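Side-chain contacts in TRAS1 ORF2p (Bombyx mori, PDB 1WDU), which is the ORF2 protein of a telomere-specific non-LTR retrotransposon, whose N-terminal endonuclease domain, described here, probably cuts telomeric DNA for insertion: residues 23-28 with 35-40; 73-76 with 80-83; 98-103 with 141-146; 182-187 with 215-220; 204-209 with 221-226. The protein carries 1 engineered substitution. All blocks are in the same frame, centred on the assembly; numbering follows the deposited sequence.

Contact 1 (23-28 with 35-40); sequences LQANLQ and AELAIE
Leu37 has CG anti to its own backbone N (chi1 -163°), which sends its isobutyl group off the helix onto strand 23-26. There it meets Leu23, whose CG lies beside the backbone N and anti to the carbonyl carbon (chi1 -55°). The two belong to a beta-alpha-beta unit, strand 20-26, helix 31-44 and strand 48-52, at one face of the four-layered alpha/beta sandwich of this endonuclease domain. Over this short span the helix axis runs nearly antiparallel to the strand, 10.5 Å away, leaving room for one layer of apolar side chains. The leucines slide past each other in opposite directions and touch through methyls, Leu23 CD1 to Leu37 CD2 at 4.0 Å. The same CD2 of Leu37 also meets the methyl of Ala25, so a small residue next along the inward-facing side of the strand lets the helix leucine settle over the backbone. From the loop end, Leu27 brings CD1 to 4.3 Å from Leu37 CG. Leu23 CD1 reaches as far as the carbonyl C of Glu40, 4.3 Å away; the Glu40 carboxylate itself leads away from the strand. Ala49 on strand 48-52 and Val238 on strand 237-241 extend the apolar floor under Leu37 and Leu23 respectively. Gln24 points to the other side of the sheet, where its OE1 bonds to the hydroxyl of Thr210. Past the strand end the chain bends in an Asx turn: Gln28 N donates to Asn26 OD1 at 2.9 Å.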
# COMPACT_ATOMS: atom_id res chain seq x y z
N LEU A 23 1.77 -6.76 -4.30
CA LEU A 23 0.33 -6.89 -4.09
C LEU A 23 -0.14 -5.84 -3.07
O LEU A 23 0.53 -5.59 -2.08
CB LEU A 23 -0.01 -8.29 -3.55
CG LEU A 23 0.45 -9.52 -4.34
CD1 LEU A 23 -0.00 -10.78 -3.61
CD2 LEU A 23 -0.13 -9.49 -5.76
N GLN A 24 -1.29 -5.21 -3.32
CA GLN A 24 -1.82 -4.23 -2.38
C GLN A 24 -3.24 -4.67 -2.04
O GLN A 24 -4.07 -4.81 -2.93
CB GLN A 24 -1.86 -2.82 -2.99
CG GLN A 24 -2.31 -1.73 -2.00
CD GLN A 24 -2.35 -0.34 -2.62
OE1 GLN A 24 -1.37 0.11 -3.20
NE2 GLN A 24 -3.49 0.35 -2.49
N ALA A 25 -3.53 -4.88 -0.76
CA ALA A 25 -4.87 -5.33 -0.38
C ALA A 25 -5.27 -5.07 1.06
O ALA A 25 -4.46 -5.20 1.99
CB ALA A 25 -5.01 -6.82 -0.68
N ASN A 26 -6.53 -4.71 1.23
CA ASN A 26 -7.12 -4.47 2.53
C ASN A 26 -7.90 -5.74 2.82
O ASN A 26 -8.96 -5.98 2.24
CB ASN A 26 -8.07 -3.27 2.50
CG ASN A 26 -8.77 -3.05 3.83
OD1 ASN A 26 -8.86 -3.96 4.66
ND2 ASN A 26 -9.27 -1.83 4.06
N LEU A 27 -7.37 -6.55 3.73
CA LEU A 27 -7.94 -7.82 4.12
C LEU A 27 -9.15 -7.76 5.04
O LEU A 27 -9.88 -8.75 5.19
CB LEU A 27 -6.86 -8.66 4.78
CG LEU A 27 -5.87 -9.39 3.86
CD1 LEU A 27 -5.83 -8.74 2.49
CD2 LEU A 27 -4.49 -9.39 4.52
N GLN A 28 -9.35 -6.60 5.66
CA GLN A 28 -10.47 -6.39 6.58
C GLN A 28 -10.52 -7.34 7.78
O GLN A 28 -11.59 -7.65 8.29
CB GLN A 28 -11.80 -6.44 5.83
CG GLN A 28 -12.06 -5.18 5.01
CD GLN A 28 -13.50 -5.07 4.53
OE1 GLN A 28 -13.95 -3.99 4.12
NE2 GLN A 28 -14.23 -6.18 4.55
N ALA A 35 -5.61 -15.79 3.79
CA ALA A 35 -5.26 -17.10 3.23
C ALA A 35 -5.21 -16.89 1.72
O ALA A 35 -4.27 -17.31 1.04
CB ALA A 35 -6.32 -18.13 3.59
N GLU A 36 -6.23 -16.21 1.20
CA GLU A 36 -6.32 -15.92 -0.23
C GLU A 36 -5.11 -15.10 -0.65
O GLU A 36 -4.52 -15.35 -1.70
CB GLU A 36 -7.59 -15.12 -0.53
CG GLU A 36 -8.88 -15.89 -0.36
CD GLU A 36 -10.09 -14.98 -0.40
OE1 GLU A 36 -10.47 -14.43 0.66
OE2 GLU A 36 -10.66 -14.80 -1.51
N LEU A 37 -4.74 -14.12 0.17
CA LEU A 37 -3.59 -13.27 -0.12
C LEU A 37 -2.34 -14.15 -0.27
O LEU A 37 -1.60 -14.01 -1.25
CB LEU A 37 -3.42 -12.23 1.00
CG LEU A 37 -2.56 -10.98 0.80
CD1 LEU A 37 -1.12 -11.27 1.15
CD2 LEU A 37 -2.70 -10.48 -0.65
N ALA A 38 -2.13 -15.06 0.67
CA ALA A 38 -0.99 -15.99 0.62
C ALA A 38 -1.00 -16.80 -0.69
O ALA A 38 0.03 -16.94 -1.35
CB ALA A 38 -1.02 -16.94 1.81
N ILE A 39 -2.17 -17.31 -1.04
CA ILE A 39 -2.34 -18.10 -2.25
C ILE A 39 -2.02 -17.32 -3.52
O ILE A 39 -1.37 -17.85 -4.42
CB ILE A 39 -3.79 -18.68 -2.33
CG1 ILE A 39 -3.96 -19.79 -1.28
CG2 ILE A 39 -4.09 -19.22 -3.74
CD1 ILE A 39 -5.37 -20.30 -1.17
N GLU A 40 -2.47 -16.07 -3.57
CA GLU A 40 -2.23 -15.20 -4.72
C GLU A 40 -0.75 -14.84 -4.87
O GLU A 40 -0.23 -14.76 -5.98
CB GLU A 40 -3.04 -13.91 -4.58
CG GLU A 40 -4.55 -14.10 -4.63
CD GLU A 40 -5.04 -14.56 -5.99
OE1 GLU A 40 -4.83 -15.74 -6.35
OE2 GLU A 40 -5.64 -13.72 -6.71

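Contact 2 (73-76 with 80-83); sequences STAQ and TVKA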
# COMPACT_ATOMS: atom_id res chain seq x y z
N SER A 73 2.62 -2.34 11.72
CA SER A 73 2.50 -1.01 12.28
C SER A 73 2.24 -1.24 13.77
O SER A 73 1.92 -2.36 14.18
CB SER A 73 1.31 -0.29 11.64
OG SER A 73 0.12 -1.03 11.80
N THR A 74 2.38 -0.20 14.57
CA THR A 74 2.17 -0.29 16.01
C THR A 74 0.86 -0.99 16.36
O THR A 74 -0.22 -0.56 15.93
CB THR A 74 2.16 1.10 16.65
OG1 THR A 74 3.29 1.83 16.18
CG2 THR A 74 2.22 0.98 18.17
N ALA A 75 0.95 -2.05 17.15
CA ALA A 75 -0.23 -2.81 17.55
C ALA A 75 -1.03 -2.09 18.62
O ALA A 75 -0.48 -1.34 19.43
CB ALA A 75 0.19 -4.19 18.06
N GLN A 76 -2.34 -2.33 18.62
CA GLN A 76 -3.25 -1.72 19.59
C GLN A 76 -3.41 -2.67 20.78
O GLN A 76 -3.00 -3.83 20.72
CB GLN A 76 -4.61 -1.47 18.94
CG GLN A 76 -4.55 -0.86 17.55
CD GLN A 76 -3.85 0.48 17.53
OE1 GLN A 76 -4.34 1.46 18.11
NE2 GLN A 76 -2.71 0.54 16.86
N THR A 80 -4.74 -5.32 17.57
CA THR A 80 -5.08 -4.82 16.24
C THR A 80 -3.96 -4.10 15.49
O THR A 80 -3.39 -3.13 15.97
CB THR A 80 -6.32 -3.89 16.30
OG1 THR A 80 -7.51 -4.68 16.23
CG2 THR A 80 -6.33 -2.90 15.14
N VAL A 81 -3.67 -4.61 14.30
CA VAL A 81 -2.65 -4.04 13.42
C VAL A 81 -3.41 -3.54 12.20
O VAL A 81 -4.11 -4.30 11.53
CB VAL A 81 -1.62 -5.11 13.01
CG1 VAL A 81 -0.59 -4.50 12.08
CG2 VAL A 81 -0.94 -5.67 14.27
N LYS A 82 -3.27 -2.26 11.90
CA LYS A 82 -3.98 -1.68 10.77
C LYS A 82 -3.22 -1.76 9.45
O LYS A 82 -3.84 -1.75 8.39
CB LYS A 82 -4.33 -0.22 11.10
CG LYS A 82 -5.06 -0.11 12.43
CD LYS A 82 -5.45 1.31 12.76
CE LYS A 82 -6.06 1.39 14.16
NZ LYS A 82 -6.33 2.80 14.53
N ALA A 83 -1.90 -1.86 9.52
CA ALA A 83 -1.09 -1.94 8.31
C ALA A 83 0.14 -2.83 8.48
O ALA A 83 0.70 -2.96 9.57
CB ALA A 83 -0.68 -0.56 7.87
O HOH W 1 -1.63 -0.45 13.85
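Ser73 grips Ala83 twice through one acceptor: its backbone N donates to Ala83 O at 2.9 Å, and its hydroxyl OG donates to the same oxygen at 3.0 Å. The hydroxyl comes in the carbonyl plane, on a lone pair, while the amide donor is tilted out of that plane. With chi1 57° OG sits between the backbone N and the carbonyl carbon of Ser73, the crowded position, and this turns it to the facing segment. OG also accepts from water 1 at 2.8 Å, and that water in turn accepts from Lys82 N at 3.1 Å, bridging the two segments. With an alanine here, Ala83 O would probably keep only the amide donor of the pair, and the water would lose its serine acceptor. Nearer the loop tip, Gln76 N donates to Thr80 O at 3.0 Å. Gln76 CG, beside its backbone N, lies against Thr80 CG2, 3.6 Å off; the bend at chi2 brings the amide back to its own segment, where NE2 makes a weak bond to Thr74 O. The aliphatic chain of Lys82 crosses the Gln76 side chain at about a right angle, CE 4.1 Å from Gln76 CD. Ala75 CB also touches Val81 CG2. Further out, Gln76 NE2 bonds to Asn103 OD1, Lys82 NZ forms a salt bridge with Glu125, and Thr80 OG1 bonds to Asp78 OD1. The whole is the arm of a long-looped beta-hairpin linking strands 69-72 and 83-87 at the margin of the six-stranded sheet.

Contact 3 (98-103 with 141-146); sequences PQLTTN and ERKMGP
The planar carboxamide of Gln99 stands near Lys143 without pairing with it; it is the CB of Gln99 that comes closest, 4.3 Å from Lys143 NZ. The rest of the contact is carried by Leu100, Lys143 and Met144. Leu100 works as a fork. Its CD2 lies against the middle of the lysine chain, 3.9 Å from Lys143 CD, while the other branch, CD1, meets the sulfur SD of Met144 at 3.8 Å. Lys143 leaves its backbone with CG anti to N (chi1 -172°) and stays extended, so its methylenes run obliquely past the leucine and the ammonium reaches on toward Gln99. Met144 instead folds at chi2 (59°), which brings SD back to Leu100 CD1. Lys143 is the first residue to leave the helical conformation after helix 131-142, and the loop 98-103 joins strands 93-96 and 105-111; the contact thus ties a helix end to an inter-strand loop at the outer layer of the fold. Leu100 continues inward onto Val107, and Met144 touches Tyr97. Within the loop, Thr101 OG1 donates to Pro98 O at 3.1 Å, closing a tight bend. The helix also reaches the loop by polar bonds from its earlier turns, Arg139 to Gln99 O and Gln136 to Thr102 OG1. Between the two segments themselves the contact is van der Waals packing, to which Lys143 contributes its methylenes, its charge lying near that of Arg139.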
# COMPACT_ATOMS: atom_id res chain seq x y z
N PRO A 98 11.68 1.91 12.54
CA PRO A 98 10.82 2.03 13.73
C PRO A 98 10.37 3.47 13.98
O PRO A 98 9.24 3.70 14.40
CB PRO A 98 11.71 1.50 14.86
CG PRO A 98 12.60 0.52 14.16
CD PRO A 98 12.95 1.23 12.88
N GLN A 99 11.25 4.43 13.72
CA GLN A 99 10.92 5.83 13.93
C GLN A 99 9.80 6.34 13.02
O GLN A 99 9.09 7.28 13.38
CB GLN A 99 12.16 6.71 13.71
CG GLN A 99 13.25 6.52 14.74
CD GLN A 99 12.78 6.86 16.15
OE1 GLN A 99 12.46 8.01 16.46
NE2 GLN A 99 12.71 5.85 17.01
N LEU A 100 9.65 5.73 11.85
CA LEU A 100 8.64 6.18 10.91
C LEU A 100 7.34 5.42 10.99
O LEU A 100 6.29 5.91 10.56
CB LEU A 100 9.18 6.10 9.49
CG LEU A 100 10.46 6.89 9.25
CD1 LEU A 100 11.00 6.60 7.86
CD2 LEU A 100 10.18 8.37 9.45
N THR A 101 7.39 4.22 11.56
CA THR A 101 6.21 3.39 11.68
C THR A 101 5.33 3.82 12.84
O THR A 101 5.81 4.14 13.92
CB THR A 101 6.61 1.91 11.85
OG1 THR A 101 7.23 1.73 13.13
CG2 THR A 101 7.58 1.50 10.76
N THR A 102 4.02 3.83 12.59
CA THR A 102 3.04 4.22 13.59
C THR A 102 1.91 3.20 13.65
O THR A 102 2.06 2.06 13.18
CB THR A 102 2.41 5.58 13.25
OG1 THR A 102 1.58 5.43 12.08
CG2 THR A 102 3.49 6.62 12.98
N ASN A 103 0.79 3.61 14.22
CA ASN A 103 -0.38 2.74 14.33
C ASN A 103 -1.15 2.70 13.02
O ASN A 103 -2.05 1.87 12.85
CB ASN A 103 -1.31 3.25 15.44
CG ASN A 103 -0.66 3.21 16.82
OD1 ASN A 103 -1.16 2.55 17.73
ND2 ASN A 103 0.46 3.92 16.98
N GLU A 141 8.30 11.44 3.96
CA GLU A 141 8.89 12.02 2.77
C GLU A 141 10.17 12.84 3.03
O GLU A 141 11.18 12.65 2.35
CB GLU A 141 7.85 12.88 2.05
CG GLU A 141 8.00 12.98 0.53
CD GLU A 141 9.02 14.01 0.10
OE1 GLU A 141 9.25 14.13 -1.13
OE2 GLU A 141 9.58 14.71 0.97
N ARG A 142 10.14 13.72 4.03
CA ARG A 142 11.31 14.55 4.32
C ARG A 142 12.43 13.80 5.02
O ARG A 142 13.59 13.92 4.65
CB ARG A 142 10.91 15.78 5.16
CG ARG A 142 10.65 15.49 6.64
CD ARG A 142 10.51 16.79 7.43
NE ARG A 142 11.21 16.72 8.71
CZ ARG A 142 10.82 15.98 9.75
NH1 ARG A 142 9.74 15.23 9.67
NH2 ARG A 142 11.55 15.97 10.86
N LYS A 143 12.07 13.02 6.03
CA LYS A 143 13.03 12.26 6.80
C LYS A 143 13.49 11.00 6.06
O LYS A 143 14.17 10.15 6.63
CB LYS A 143 12.40 11.88 8.15
CG LYS A 143 13.34 11.25 9.15
CD LYS A 143 12.70 11.20 10.52
CE LYS A 143 13.68 10.73 11.58
NZ LYS A 143 13.11 10.79 12.95
N MET A 144 13.12 10.89 4.79
CA MET A 144 13.49 9.70 4.02
C MET A 144 13.92 10.01 2.59
O MET A 144 14.01 9.11 1.75
CB MET A 144 12.30 8.74 4.00
CG MET A 144 12.66 7.28 3.86
SD MET A 144 13.72 6.74 5.21
CE MET A 144 15.24 6.42 4.28
N GLY A 145 14.19 11.28 2.30
CA GLY A 145 14.62 11.67 0.97
C GLY A 145 13.45 11.83 0.01
O GLY A 145 12.39 11.22 0.22
N PRO A 146 13.60 12.64 -1.05
CA PRO A 146 12.57 12.90 -2.06
C PRO A 146 12.60 11.93 -3.25
O PRO A 146 12.05 12.23 -4.31
CB PRO A 146 12.89 14.32 -2.50
CG PRO A 146 14.38 14.29 -2.52
CD PRO A 146 14.72 13.59 -1.21

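Contact 4 (182-187 with 215-220); sequences GLHILN and DMLDLI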
# COMPACT_ATOMS: atom_id res chain seq x y z
N GLY A 182 5.37 16.23 -4.41
CA GLY A 182 5.78 15.75 -5.72
C GLY A 182 5.44 14.28 -5.91
O GLY A 182 6.04 13.60 -6.75
N LEU A 183 4.48 13.78 -5.14
CA LEU A 183 4.06 12.39 -5.23
C LEU A 183 3.07 12.22 -6.39
O LEU A 183 2.17 13.04 -6.58
CB LEU A 183 3.42 11.94 -3.90
CG LEU A 183 4.40 12.00 -2.72
CD1 LEU A 183 3.68 11.65 -1.42
CD2 LEU A 183 5.55 11.03 -2.96
N HIS A 184 3.24 11.15 -7.16
CA HIS A 184 2.40 10.90 -8.32
C HIS A 184 1.55 9.65 -8.20
O HIS A 184 2.03 8.59 -7.81
CB HIS A 184 3.29 10.83 -9.56
CG HIS A 184 4.15 12.04 -9.74
ND1 HIS A 184 3.70 13.18 -10.37
CD2 HIS A 184 5.41 12.31 -9.33
CE1 HIS A 184 4.64 14.10 -10.33
NE2 HIS A 184 5.69 13.60 -9.70
N ILE A 185 0.28 9.80 -8.55
CA ILE A 185 -0.69 8.72 -8.49
C ILE A 185 -0.39 7.63 -9.50
O ILE A 185 -0.07 7.90 -10.66
CB ILE A 185 -2.11 9.25 -8.74
CG1 ILE A 185 -2.46 10.26 -7.64
CG2 ILE A 185 -3.11 8.10 -8.73
CD1 ILE A 185 -3.71 11.06 -7.92
N LEU A 186 -0.51 6.38 -9.05
CA LEU A 186 -0.26 5.22 -9.89
C LEU A 186 -1.58 4.59 -10.35
O LEU A 186 -1.62 3.91 -11.37
CB LEU A 186 0.58 4.19 -9.13
CG LEU A 186 2.07 4.54 -9.04
CD1 LEU A 186 2.78 3.70 -7.97
CD2 LEU A 186 2.70 4.32 -10.42
N ASN A 187 -2.65 4.83 -9.60
CA ASN A 187 -3.95 4.28 -9.94
C ASN A 187 -4.33 4.51 -11.40
O ASN A 187 -3.84 5.43 -12.05
CB ASN A 187 -5.03 4.87 -9.05
CG ASN A 187 -5.02 4.28 -7.66
OD1 ASN A 187 -3.99 4.26 -6.99
ND2 ASN A 187 -6.18 3.81 -7.22
N ASP A 215 10.76 9.86 -9.61
CA ASP A 215 11.77 8.92 -10.07
C ASP A 215 11.30 7.46 -10.16
O ASP A 215 11.91 6.66 -10.85
CB ASP A 215 13.01 9.00 -9.17
CG ASP A 215 12.80 8.35 -7.81
OD1 ASP A 215 12.99 7.12 -7.69
OD2 ASP A 215 12.44 9.07 -6.85
N MET A 216 10.23 7.12 -9.46
CA MET A 216 9.73 5.74 -9.49
C MET A 216 9.00 5.43 -10.78
O MET A 216 8.98 4.28 -11.22
CB MET A 216 8.85 5.46 -8.28
CG MET A 216 9.65 5.31 -7.00
SD MET A 216 11.04 4.18 -7.23
CE MET A 216 10.15 2.64 -7.60
N LEU A 217 8.38 6.45 -11.37
CA LEU A 217 7.71 6.24 -12.65
C LEU A 217 8.90 5.86 -13.54
O LEU A 217 9.95 6.49 -13.44
CB LEU A 217 7.08 7.54 -13.13
CG LEU A 217 5.69 7.92 -12.61
CD1 LEU A 217 5.62 7.75 -11.11
CD2 LEU A 217 5.39 9.37 -12.99
N ASP A 218 8.73 4.85 -14.38
CA ASP A 218 9.77 4.34 -15.28
C ASP A 218 10.30 3.02 -14.72
O ASP A 218 11.00 2.27 -15.41
CB ASP A 218 10.96 5.31 -15.43
CG ASP A 218 10.67 6.45 -16.41
OD1 ASP A 218 11.61 7.21 -16.72
OD2 ASP A 218 9.51 6.58 -16.86
N LEU A 219 9.98 2.77 -13.46
CA LEU A 219 10.38 1.54 -12.78
C LEU A 219 9.13 0.75 -12.40
O LEU A 219 9.22 -0.37 -11.91
CB LEU A 219 11.17 1.87 -11.51
CG LEU A 219 12.69 2.08 -11.61
CD1 LEU A 219 13.04 2.96 -12.79
CD2 LEU A 219 13.17 2.71 -10.31
N ILE A 220 7.96 1.35 -12.63
CA ILE A 220 6.70 0.71 -12.27
C ILE A 220 5.74 0.58 -13.44
O ILE A 220 5.58 1.50 -14.22
CB ILE A 220 6.00 1.51 -11.13
CG1 ILE A 220 6.84 1.43 -9.85
CG2 ILE A 220 4.58 1.00 -10.91
CD1 ILE A 220 6.31 2.28 -8.73
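Leu186 and Ile220 meet through two pairs of methyls. Leu186 CD2 sits 3.8 Å from Ile220 CG2, and Leu186 CD1 is 3.9 Å from Ile220 CD1; the side chains cross at about a right angle. The isoleucine can offer both branches because CG1 is anti to the carbonyl carbon (chi1 -66°), leaving CG2 anti to the backbone N. A second, looser apolar touch is made by Leu217, whose CD1 comes to 4.2 Å from His184 CB. The histidine torsion (chi1 -55°) places the imidazole beside the backbone N, and the other leucine methyl, CD2, approaches that ring obliquely. In the fold these segments belong to the two stacked sheets of the DNase I-like sandwich: 184-185 is a short strand paired with 204-212, and Ile220 opens the outermost strand 220-225 of the other sheet. Leu186 and Ile220 link the end of 184-185 with the start of 220-225 at the margin between the sheets, with Ile150 of strand 149-154 also against the isoleucine. Ile185 points the other way, onto Met175 and Leu178 of helix 169-181. Backbone bonds set the frame: His184 pairs with Cys212 and Leu186 with Thr210, while Leu219 N donates to Met216 O at 2.9 Å to turn the chain into the strand. Side-chain polar bonds stay at the ends. Asp215 OD2 takes the amide of Arg148 and the hydroxyl of Thr213; Asn187 accepts from Thr210 N through OD1 and donates from ND2 to Asp208 O.

Contact 5 (204-209 with 221-226); sequences QSRVDV and DGWRVD
Arg206 and Trp223 extend toward each other from opposite directions, guanidinium to indole, with their planes 66° apart. The meeting is at the outer end of the six-membered ring: Arg206 NH2 lies 4.0 Å from Trp223 CH2 and 4.1 Å from CZ3. The steep angle between the planes rules out a parallel stack, and the approach is oblique for both groups. Val225, two residues on and inward-facing like the tryptophan, crosses the arginine obliquely and brings CG2 to 4.1 Å from Arg206 NH1. The guanidinium is thus bordered by an aromatic CH and a methyl, each next to a different terminal nitrogen. The arginine chain bends at chi3 (70°), which swings its head round, while Trp223 has CG anti to the backbone N (chi1 -164°) and stretches its indole out from the strand. What fixes the buried guanidinium is a set of carbonyls outside both segments: NH1 donates to Val191 O, NE to Trp162 O, and NH2 more weakly to Glu188 O. These acceptors satisfy the polar head, leaving Trp223 and Val225 to pack beside it. The indole in turn rests on Met237 and Asn187, and its NE1 makes a weak bond to Thr210. Strand 220-225 edges the six-stranded sheet and strand 204-212 lies in the other, so this is side-chain packing between the two sheets of the DNase I-like alpha/beta sandwich.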
# COMPACT_ATOMS: atom_id res chain seq x y z
N GLN A 204 -20.29 0.51 -4.54
CA GLN A 204 -18.91 0.40 -5.00
C GLN A 204 -18.17 1.73 -4.87
O GLN A 204 -18.79 2.80 -4.91
CB GLN A 204 -18.88 -0.07 -6.45
CG GLN A 204 -19.65 -1.36 -6.70
CD GLN A 204 -19.44 -1.91 -8.10
OE1 GLN A 204 -19.70 -1.22 -9.09
NE2 GLN A 204 -18.97 -3.15 -8.20
N SER A 205 -16.85 1.67 -4.73
CA SER A 205 -16.03 2.87 -4.60
C SER A 205 -14.55 2.58 -4.80
O SER A 205 -14.12 1.43 -4.81
CB SER A 205 -16.22 3.49 -3.21
OG SER A 205 -15.67 2.66 -2.21
N ARG A 206 -13.77 3.65 -4.97
CA ARG A 206 -12.33 3.53 -5.14
C ARG A 206 -11.71 4.44 -4.09
O ARG A 206 -11.60 5.65 -4.30
CB ARG A 206 -11.89 3.96 -6.55
CG ARG A 206 -12.07 2.89 -7.63
CD ARG A 206 -11.81 3.43 -9.05
NE ARG A 206 -10.41 3.75 -9.33
CZ ARG A 206 -9.52 2.89 -9.85
NH1 ARG A 206 -9.87 1.65 -10.14
NH2 ARG A 206 -8.28 3.29 -10.09
N VAL A 207 -11.32 3.86 -2.96
CA VAL A 207 -10.72 4.62 -1.87
C VAL A 207 -9.28 4.22 -1.60
O VAL A 207 -8.62 4.79 -0.72
CB VAL A 207 -11.57 4.50 -0.57
CG1 VAL A 207 -12.94 5.12 -0.79
CG2 VAL A 207 -11.71 3.05 -0.17
N ASP A 208 -8.78 3.23 -2.35
CA ASP A 208 -7.41 2.77 -2.20
C ASP A 208 -6.50 3.51 -3.18
O ASP A 208 -6.81 3.62 -4.37
CB ASP A 208 -7.33 1.26 -2.45
CG ASP A 208 -8.18 0.46 -1.47
OD1 ASP A 208 -9.35 0.17 -1.80
OD2 ASP A 208 -7.67 0.13 -0.37
N VAL A 209 -5.38 4.03 -2.69
CA VAL A 209 -4.47 4.77 -3.55
C VAL A 209 -3.04 4.27 -3.46
O VAL A 209 -2.61 3.76 -2.42
CB VAL A 209 -4.48 6.31 -3.21
CG1 VAL A 209 -4.02 7.12 -4.42
CG2 VAL A 209 -5.86 6.76 -2.77
N ASP A 221 5.09 -0.58 -13.55
CA ASP A 221 4.12 -0.79 -14.61
C ASP A 221 3.16 -1.93 -14.28
O ASP A 221 3.36 -2.66 -13.31
CB ASP A 221 4.84 -1.07 -15.95
CG ASP A 221 5.55 -2.41 -15.98
OD1 ASP A 221 4.87 -3.45 -16.06
OD2 ASP A 221 6.80 -2.43 -15.93
N GLY A 222 2.11 -2.06 -15.08
CA GLY A 222 1.14 -3.12 -14.87
C GLY A 222 0.16 -2.90 -13.73
O GLY A 222 -0.48 -3.85 -13.29
N TRP A 223 0.03 -1.66 -13.27
CA TRP A 223 -0.90 -1.36 -12.18
C TRP A 223 -2.31 -1.73 -12.60
O TRP A 223 -2.84 -1.20 -13.57
CB TRP A 223 -0.88 0.13 -11.81
CG TRP A 223 -1.52 0.40 -10.47
CD1 TRP A 223 -0.87 0.56 -9.27
CD2 TRP A 223 -2.92 0.47 -10.17
NE1 TRP A 223 -1.78 0.72 -8.26
CE2 TRP A 223 -3.05 0.67 -8.78
CE3 TRP A 223 -4.09 0.38 -10.95
CZ2 TRP A 223 -4.30 0.79 -8.14
CZ3 TRP A 223 -5.33 0.50 -10.32
CH2 TRP A 223 -5.43 0.70 -8.93
N ARG A 224 -2.91 -2.65 -11.87
CA ARG A 224 -4.27 -3.07 -12.18
C ARG A 224 -4.94 -3.56 -10.91
O ARG A 224 -4.28 -3.81 -9.90
CB ARG A 224 -4.26 -4.19 -13.23
CG ARG A 224 -3.31 -5.34 -12.92
CD ARG A 224 -3.62 -6.61 -13.71
NE ARG A 224 -2.69 -7.69 -13.38
CZ ARG A 224 -2.91 -8.99 -13.63
NH1 ARG A 224 -4.03 -9.38 -14.22
NH2 ARG A 224 -2.00 -9.89 -13.28
N VAL A 225 -6.26 -3.70 -10.99
CA VAL A 225 -7.06 -4.17 -9.86
C VAL A 225 -7.53 -5.59 -10.10
O VAL A 225 -8.28 -5.85 -11.04
CB VAL A 225 -8.31 -3.28 -9.65
CG1 VAL A 225 -9.15 -3.83 -8.51
CG2 VAL A 225 -7.90 -1.85 -9.36
N ASP A 226 -7.10 -6.52 -9.25
CA ASP A 226 -7.54 -7.90 -9.37
C ASP A 226 -9.02 -7.91 -9.02
O ASP A 226 -9.39 -7.72 -7.86
CB ASP A 226 -6.80 -8.80 -8.38
CG ASP A 226 -5.49 -9.30 -8.94
OD1 ASP A 226 -4.68 -8.48 -9.41
OD2 ASP A 226 -5.28 -10.53 -8.90

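Overall arrangement
Contact 1 is the most buried, four of its five touching residues being enclosed, and is purely apolar, joining a helix to its strand. Contact 5 is partly buried and sets a charged head, held by carbonyls, against aromatic and aliphatic groups. Contact 4 is a surface contact of methyls; both it and contact 5 use strand 220-225, their other sides, 184-185 and 204-212, being neighbours in one sheet, and Asn187 bonds to Asp208 between them. Both join the two sheets, as contacts 2 and 3 do not. Contact 2, a hairpin loop, is the one knit by hydrogen bonds; it touches the helix-bound loop of contact 3 through Thr74 with Thr102 and Gln76 with Asn103.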